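PDB 7A1I: BILBO1_N domain-containing protein from Trypanosoma brucei equiperdum, which is of unknown function but, as a BILBO1-type N-terminal domain of the ubiquitin-like clan, may serve protein binding in the trypanosome cytoskeleton. Local coordinates for residues Val10-Leu21 and Phe43-Arg54. Numbering follows the deposited sequence.
Sequences VATDCDGEKVNL and FNNYFRLKGISR
Asp15 OD1 receives both terminal nitrogens of Arg54 at the exposed end of the contact. The main bond of this salt bridge comes from Arg54 NH2, 2.7 Å from Asp15 OD1 and nearly straight at 169°, with the oxygen lying in the guanidinium plane; Arg54 NH1 adds a weak second bond to the same oxygen. Carboxylate and guanidinium are turned 32° apart, and Ile52 CG2 lies over one face of the guanidinium. Asp15 OD2 takes a hydrogen bond from a water that Arg54 NH1 reaches weakly.

Beneath the pair, Cys14 SG meets Ile52 CD1 at 3.5 Å and approaches the Phe47 ring obliquely, its nearest ring atom being Phe47 CE1. The same sulfur stands at the edge of the Tyr46 ring, while Val19 CG1 lies over a face of that ring and Val19 CG2 comes within 3.5 Å of Tyr46 CE1. With CG trans to its backbone N (chi1 -176°), Tyr46 extends from the helix to the hairpin.

Deeper in, the Phe43 ring is sandwiched: Thr12 CG2 sits over its centre, 3.5 Å from the centroid, and Leu21 CD1 covers the opposite face toward the rim, 3.4 Å from Phe43 CE2. Val10 O lies at the ring's edge, in plane. The Thr12 rotamer, with OG1 trans to the backbone N, gives the methyl to the ring and leaves OG1 to hydrogen-bond Leu88 O on the neighbouring strand 84-89.

The hairpin of strands 6-14 and 17-25 thus packs against helix 32-50 as in a beta-grasp, ubiquitin-like fold. Its cohesion is mainly apolar and aromatic, with the solvent-exposed salt bridge tying the type I' turn to the segment after the helix.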
ATOM      1  N   VAL A  10      -0.493   1.304   3.418  1.00 32.57           N
ATOM      2  CA  VAL A  10      -0.328   0.780   2.069  1.00 32.88           C
ATOM      3  C   VAL A  10       1.088   1.109   1.631  1.00 33.25           C
ATOM      4  O   VAL A  10       1.494   2.276   1.690  1.00 35.12           O
ATOM      5  CB  VAL A  10      -1.334   1.387   1.090  1.00 31.89           C
ATOM      6  CG1 VAL A  10      -1.169   0.759  -0.274  1.00 35.27           C
ATOM      7  CG2 VAL A  10      -2.780   1.161   1.625  1.00 34.06           C
ATOM      8  N   ALA A  11       1.858   0.089   1.246  1.00 30.95           N
ATOM      9  CA  ALA A  11       3.253   0.326   0.862  1.00 33.36           C
ATOM     10  C   ALA A  11       3.477  -0.199  -0.550  1.00 33.00           C
ATOM     11  O   ALA A  11       2.664  -0.967  -1.083  1.00 32.77           O
ATOM     12  CB  ALA A  11       4.238  -0.320   1.849  1.00 33.29           C
ATOM     13  N   THR A  12       4.541   0.298  -1.179  1.00 32.87           N
ATOM     14  CA  THR A  12       4.908  -0.113  -2.535  1.00 34.13           C
ATOM     15  C   THR A  12       6.368   0.267  -2.774  1.00 35.77           C
ATOM     16  O   THR A  12       6.979   0.970  -1.973  1.00 35.87           O
ATOM     17  CB  THR A  12       3.975   0.514  -3.593  1.00 34.10           C
ATOM     18  OG1 THR A  12       4.078  -0.190  -4.848  1.00 35.58           O
ATOM     19  CG2 THR A  12       4.252   1.995  -3.799  1.00 34.58           C
ATOM     20  N   ASP A  13       6.911  -0.195  -3.897  1.00 37.46           N
ATOM     21  CA  ASP A  13       8.302   0.055  -4.253  1.00 39.57           C
ATOM     22  C   ASP A  13       8.439   1.313  -5.106  1.00 40.54           C
ATOM     23  O   ASP A  13       7.696   1.514  -6.066  1.00 40.73           O
ATOM     24  CB  ASP A  13       8.868  -1.151  -5.005  1.00 41.56           C
ATOM     25  CG  ASP A  13      10.355  -1.019  -5.307  1.00 46.71           C
ATOM     26  OD1 ASP A  13      11.171  -1.521  -4.502  1.00 47.82           O
ATOM     27  OD2 ASP A  13      10.706  -0.437  -6.361  1.00 46.49           O
ATOM     28  N   CYS A  14       9.414   2.150  -4.771  1.00 41.79           N
ATOM     29  CA  CYS A  14       9.724   3.356  -5.532  1.00 43.46           C
ATOM     30  C   CYS A  14      11.234   3.370  -5.754  1.00 49.61           C
ATOM     31  O   CYS A  14      12.012   3.677  -4.839  1.00 49.82           O
ATOM     32  CB  CYS A  14       9.235   4.608  -4.818  1.00 42.48           C
ATOM     33  SG  CYS A  14       9.476   6.114  -5.783  1.00 53.93           S
ATOM     34  N   ASP A  15      11.626   2.975  -6.968  1.00 58.16           N
ATOM     35  CA  ASP A  15      13.016   2.953  -7.419  1.00 62.62           C
ATOM     36  C   ASP A  15      13.922   2.221  -6.436  1.00 62.07           C
ATOM     37  O   ASP A  15      15.052   2.637  -6.165  1.00 62.14           O
ATOM     38  CB  ASP A  15      13.512   4.371  -7.679  1.00 53.50           C
ATOM     39  CG  ASP A  15      13.088   4.886  -9.041  1.00 55.22           C
ATOM     40  OD1 ASP A  15      12.378   4.142  -9.756  1.00 54.77           O
ATOM     41  OD2 ASP A  15      13.452   6.026  -9.398  1.00 57.41           O
ATOM     42  N   GLY A  16      13.424   1.101  -5.914  1.00 54.05           N
ATOM     43  CA  GLY A  16      14.174   0.247  -5.019  1.00 51.99           C
ATOM     44  C   GLY A  16      13.891   0.456  -3.545  1.00 51.44           C
ATOM     45  O   GLY A  16      14.155  -0.450  -2.750  1.00 54.79           O
ATOM     46  N   GLU A  17      13.357   1.612  -3.162  1.00 47.31           N
ATOM     47  CA  GLU A  17      13.046   1.921  -1.771  1.00 45.79           C
ATOM     48  C   GLU A  17      11.564   1.693  -1.487  1.00 42.72           C
ATOM     49  O   GLU A  17      10.716   1.887  -2.355  1.00 42.19           O
ATOM     50  CB  GLU A  17      13.421   3.368  -1.443  1.00 50.66           C
ATOM     51  CG  GLU A  17      14.911   3.676  -1.590  1.00 58.90           C
ATOM     52  CD  GLU A  17      15.220   5.142  -1.336  1.00 62.40           C
ATOM     53  OE1 GLU A  17      14.715   5.691  -0.332  1.00 56.10           O
ATOM     54  OE2 GLU A  17      15.949   5.748  -2.153  1.00 69.00           O
ATOM     55  N   LYS A  18      11.237   1.265  -0.277  1.00 41.80           N
ATOM     56  CA  LYS A  18       9.828   1.053   0.060  1.00 42.18           C
ATOM     57  C   LYS A  18       9.215   2.341   0.606  1.00 38.31           C
ATOM     58  O   LYS A  18       9.829   3.020   1.436  1.00 40.08           O
ATOM     59  CB  LYS A  18       9.649  -0.091   1.059  1.00 40.30           C
ATOM     60  CG  LYS A  18      10.392  -1.361   0.667  1.00 43.60           C
ATOM     61  CD  LYS A  18       9.970  -1.874  -0.702  1.00 40.81           C
ATOM     62  CE  LYS A  18      10.901  -2.998  -1.160  1.00 46.34           C
ATOM     63  NZ  LYS A  18      10.504  -3.594  -2.472  1.00 48.77           N
ATOM     64  N   VAL A  19       8.030   2.696   0.105  1.00 37.71           N
ATOM     65  CA  VAL A  19       7.295   3.880   0.547  1.00 38.59           C
ATOM     66  C   VAL A  19       5.977   3.413   1.159  1.00 34.30           C
ATOM     67  O   VAL A  19       5.263   2.603   0.555  1.00 36.64           O
ATOM     68  CB  VAL A  19       7.008   4.858  -0.605  1.00 40.11           C
ATOM     69  CG1 VAL A  19       6.201   6.059  -0.092  1.00 42.15           C
ATOM     70  CG2 VAL A  19       8.283   5.321  -1.236  1.00 54.52           C
ATOM     71  N   ASN A  20       5.659   3.929   2.346  1.00 37.91           N
ATOM     72  CA  ASN A  20       4.502   3.509   3.125  1.00 34.66           C
ATOM     73  C   ASN A  20       3.635   4.730   3.422  1.00 36.13           C
ATOM     74  O   ASN A  20       4.156   5.765   3.843  1.00 36.39           O
ATOM     75  CB  ASN A  20       4.972   2.839   4.425  1.00 36.33           C
ATOM     76  CG  ASN A  20       3.901   1.983   5.069  1.00 34.85           C
ATOM     77  OD1 ASN A  20       2.914   1.646   4.448  1.00 35.02           O
ATOM     78  ND2 ASN A  20       4.108   1.629   6.329  1.00 36.71           N
ATOM     79  N   LEU A  21       2.322   4.607   3.173  1.00 37.77           N
ATOM     80  CA  LEU A  21       1.318   5.644   3.402  1.00 36.64           C
ATOM     81  C   LEU A  21       0.222   5.149   4.343  1.00 37.76           C
ATOM     82  O   LEU A  21      -0.220   3.999   4.251  1.00 35.34           O
ATOM     83  CB  LEU A  21       0.639   6.071   2.090  1.00 35.44           C
ATOM     84  CG  LEU A  21       1.544   6.529   0.952  1.00 35.93           C
ATOM     85  CD1 LEU A  21       0.715   6.871  -0.279  1.00 35.71           C
ATOM     86  CD2 LEU A  21       2.374   7.719   1.392  1.00 39.37           C
ATOM     87  N   PHE A  43      -0.051   7.386  -4.880  1.00 38.69           N
ATOM     88  CA  PHE A  43       1.287   7.034  -5.327  1.00 38.22           C
ATOM     89  C   PHE A  43       1.615   7.648  -6.678  1.00 38.63           C
ATOM     90  O   PHE A  43       2.785   7.953  -6.940  1.00 38.25           O
ATOM     91  CB  PHE A  43       1.464   5.518  -5.381  1.00 34.33           C
ATOM     92  CG  PHE A  43       1.662   4.893  -4.036  1.00 35.25           C
ATOM     93  CD1 PHE A  43       0.859   3.832  -3.629  1.00 38.59           C
ATOM     94  CD2 PHE A  43       2.639   5.366  -3.177  1.00 37.38           C
ATOM     95  CE1 PHE A  43       1.031   3.257  -2.383  1.00 36.34           C
ATOM     96  CE2 PHE A  43       2.823   4.792  -1.933  1.00 36.32           C
ATOM     97  CZ  PHE A  43       2.013   3.736  -1.531  1.00 36.44           C
ATOM     98  N   ASN A  44       0.625   7.874  -7.543  1.00 37.67           N
ATOM     99  CA  ASN A  44       0.933   8.646  -8.738  1.00 37.53           C
ATOM    100  C   ASN A  44       1.375  10.063  -8.373  1.00 38.88           C
ATOM    101  O   ASN A  44       2.347  10.578  -8.936  1.00 42.61           O
ATOM    102  CB  ASN A  44      -0.263   8.663  -9.678  1.00 38.56           C
ATOM    103  CG  ASN A  44      -0.246   7.508 -10.651  1.00 40.94           C
ATOM    104  OD1 ASN A  44       0.570   7.479 -11.564  1.00 41.67           O
ATOM    105  ND2 ASN A  44      -1.162   6.545 -10.466  1.00 39.84           N
ATOM    106  N   ASN A  45       0.700  10.697  -7.406  1.00 39.11           N
ATOM    107  CA  ASN A  45       1.153  12.021  -6.974  1.00 41.16           C
ATOM    108  C   ASN A  45       2.515  11.953  -6.291  1.00 44.09           C
ATOM    109  O   ASN A  45       3.340  12.869  -6.429  1.00 43.42           O
ATOM    110  CB  ASN A  45       0.130  12.659  -6.040  1.00 41.58           C
ATOM    111  CG  ASN A  45      -1.041  13.259  -6.789  1.00 47.24           C
ATOM    112  OD1 ASN A  45      -0.899  13.684  -7.935  1.00 48.00           O
ATOM    113  ND2 ASN A  45      -2.210  13.280  -6.153  1.00 45.91           N
ATOM    114  N   TYR A  46       2.771  10.886  -5.535  1.00 42.47           N
ATOM    115  CA  TYR A  46       4.085  10.736  -4.919  1.00 42.19           C
ATOM    116  C   TYR A  46       5.180  10.622  -5.977  1.00 41.74           C
ATOM    117  O   TYR A  46       6.158  11.382  -5.953  1.00 43.30           O
ATOM    118  CB  TYR A  46       4.084   9.520  -3.989  1.00 41.94           C
ATOM    119  CG  TYR A  46       5.390   9.346  -3.242  1.00 43.55           C
ATOM    120  CD1 TYR A  46       6.355   8.437  -3.686  1.00 47.66           C
ATOM    121  CD2 TYR A  46       5.665  10.089  -2.107  1.00 46.30           C
ATOM    122  CE1 TYR A  46       7.572   8.295  -3.006  1.00 47.86           C
ATOM    123  CE2 TYR A  46       6.871   9.943  -1.422  1.00 47.58           C
ATOM    124  CZ  TYR A  46       7.808   9.030  -1.872  1.00 51.38           C
ATOM    125  OH  TYR A  46       8.997   8.888  -1.192  1.00 53.09           O
ATOM    126  N   PHE A  47       4.984   9.743  -6.964  1.00 40.25           N
ATOM    127  CA  PHE A  47       5.924   9.622  -8.079  1.00 43.35           C
ATOM    128  C   PHE A  47       6.163  10.967  -8.749  1.00 45.12           C
ATOM    129  O   PHE A  47       7.308  11.299  -9.089  1.00 47.67           O
ATOM    130  CB  PHE A  47       5.416   8.622  -9.128  1.00 44.70           C
ATOM    131  CG  PHE A  47       5.690   7.169  -8.806  1.00 39.05           C
ATOM    132  CD1 PHE A  47       5.987   6.759  -7.515  1.00 38.75           C
ATOM    133  CD2 PHE A  47       5.674   6.215  -9.827  1.00 38.59           C
ATOM    134  CE1 PHE A  47       6.242   5.410  -7.236  1.00 44.93           C
ATOM    135  CE2 PHE A  47       5.917   4.866  -9.560  1.00 44.01           C
ATOM    136  CZ  PHE A  47       6.200   4.461  -8.263  1.00 45.99           C
ATOM    137  N   ARG A  48       5.091  11.750  -8.969  1.00 41.31           N
ATOM    138  CA  ARG A  48       5.274  13.069  -9.586  1.00 45.83           C
ATOM    139  C   ARG A  48       6.091  13.981  -8.690  1.00 44.58           C
ATOM    140  O   ARG A  48       6.906  14.772  -9.175  1.00 51.90           O
ATOM    141  CB  ARG A  48       3.933  13.744  -9.891  1.00 41.37           C
ATOM    142  CG  ARG A  48       2.992  12.955 -10.774  1.00 53.25           C
ATOM    143  CD  ARG A  48       3.541  12.698 -12.166  1.00 63.22           C
ATOM    144  NE  ARG A  48       2.787  11.603 -12.769  1.00 85.75           N
ATOM    145  CZ  ARG A  48       3.238  10.358 -12.890  1.00 66.93           C
ATOM    146  NH1 ARG A  48       4.471  10.048 -12.485  1.00 56.88           N
ATOM    147  NH2 ARG A  48       2.456   9.427 -13.432  1.00 66.88           N
ATOM    148  N   LEU A  49       5.878  13.890  -7.377  1.00 43.49           N
ATOM    149  CA  LEU A  49       6.624  14.715  -6.435  1.00 43.24           C
ATOM    150  C   LEU A  49       8.115  14.382  -6.458  1.00 48.51           C
ATOM    151  O   LEU A  49       8.962  15.273  -6.323  1.00 51.14           O
ATOM    152  CB  LEU A  49       6.053  14.526  -5.034  1.00 47.33           C
ATOM    153  CG  LEU A  49       6.670  15.330  -3.892  1.00 57.02           C
ATOM    154  CD1 LEU A  49       6.346  16.814  -4.041  1.00 63.59           C
ATOM    155  CD2 LEU A  49       6.159  14.795  -2.560  1.00 59.20           C
ATOM    156  N   LYS A  50       8.454  13.108  -6.628  1.00 54.06           N
ATOM    157  CA  LYS A  50       9.842  12.653  -6.633  1.00 51.84           C
ATOM    158  C   LYS A  50      10.512  12.792  -7.995  1.00 52.59           C
ATOM    159  O   LYS A  50      11.712  12.523  -8.107  1.00 57.26           O
ATOM    160  CB  LYS A  50       9.902  11.191  -6.166  1.00 49.14           C
ATOM    161  CG  LYS A  50       9.461  11.000  -4.727  1.00 51.83           C
ATOM    162  CD  LYS A  50      10.291  11.907  -3.815  1.00 60.27           C
ATOM    163  CE  LYS A  50       9.460  12.464  -2.658  1.00 69.99           C
ATOM    164  NZ  LYS A  50      10.282  13.283  -1.720  1.00 71.15           N
ATOM    165  N   GLY A  51       9.785  13.249  -9.011  1.00 56.29           N
ATOM    166  CA  GLY A  51      10.325  13.421 -10.344  1.00 56.79           C
ATOM    167  C   GLY A  51      10.266  12.190 -11.214  1.00 57.70           C
ATOM    168  O   GLY A  51      10.915  12.157 -12.265  1.00 59.60           O
ATOM    169  N   ILE A  52       9.500  11.192 -10.831  1.00 53.17           N
ATOM    170  CA  ILE A  52       9.365   9.973 -11.615  1.00 54.41           C
ATOM    171  C   ILE A  52       8.287  10.202 -12.661  1.00 57.08           C
ATOM    172  O   ILE A  52       7.186  10.662 -12.341  1.00 58.03           O
ATOM    173  CB  ILE A  52       9.028   8.782 -10.708  1.00 54.40           C
ATOM    174  CG1 ILE A  52      10.215   8.493  -9.806  1.00 52.83           C
ATOM    175  CG2 ILE A  52       8.676   7.550 -11.535  1.00 61.61           C
ATOM    176  CD1 ILE A  52       9.861   8.467  -8.348  1.00 56.33           C
ATOM    177  N   SER A  53       8.620   9.926 -13.921  1.00 57.68           N
ATOM    178  CA  SER A  53       7.713  10.202 -15.028  1.00 66.47           C
ATOM    179  C   SER A  53       6.740   9.063 -15.307  1.00 66.96           C
ATOM    180  O   SER A  53       5.650   9.309 -15.840  1.00 73.74           O
ATOM    181  CB  SER A  53       8.516  10.510 -16.292  1.00 63.21           C
ATOM    182  OG  SER A  53       9.605   9.613 -16.402  1.00 67.09           O
ATOM    183  N   ARG A  54       7.107   7.822 -14.994  1.00 59.27           N
ATOM    184  CA  ARG A  54       6.215   6.704 -15.271  1.00 58.00           C
ATOM    185  C   ARG A  54       5.034   6.704 -14.304  1.00 52.21           C
ATOM    186  O   ARG A  54       5.121   7.190 -13.174  1.00 50.11           O
ATOM    187  CB  ARG A  54       6.960   5.375 -15.192  1.00 61.35           C
ATOM    188  CG  ARG A  54       7.325   4.949 -13.793  1.00 60.41           C
ATOM    189  CD  ARG A  54       8.191   3.691 -13.803  1.00 56.85           C
ATOM    190  NE  ARG A  54       8.583   3.312 -12.448  1.00 58.72           N
ATOM    191  CZ  ARG A  54       9.709   3.710 -11.866  1.00 62.72           C
ATOM    192  NH1 ARG A  54      10.554   4.493 -12.525  1.00 68.43           N
ATOM    193  NH2 ARG A  54       9.985   3.329 -10.624  1.00 60.73           N
TER
HETATM  194  O   HOH W   1      10.081   0.934  -8.393  1.00 39.36           O
HETATM  195  O   HOH W   2      13.111   6.670 -12.040  1.00 45.65           O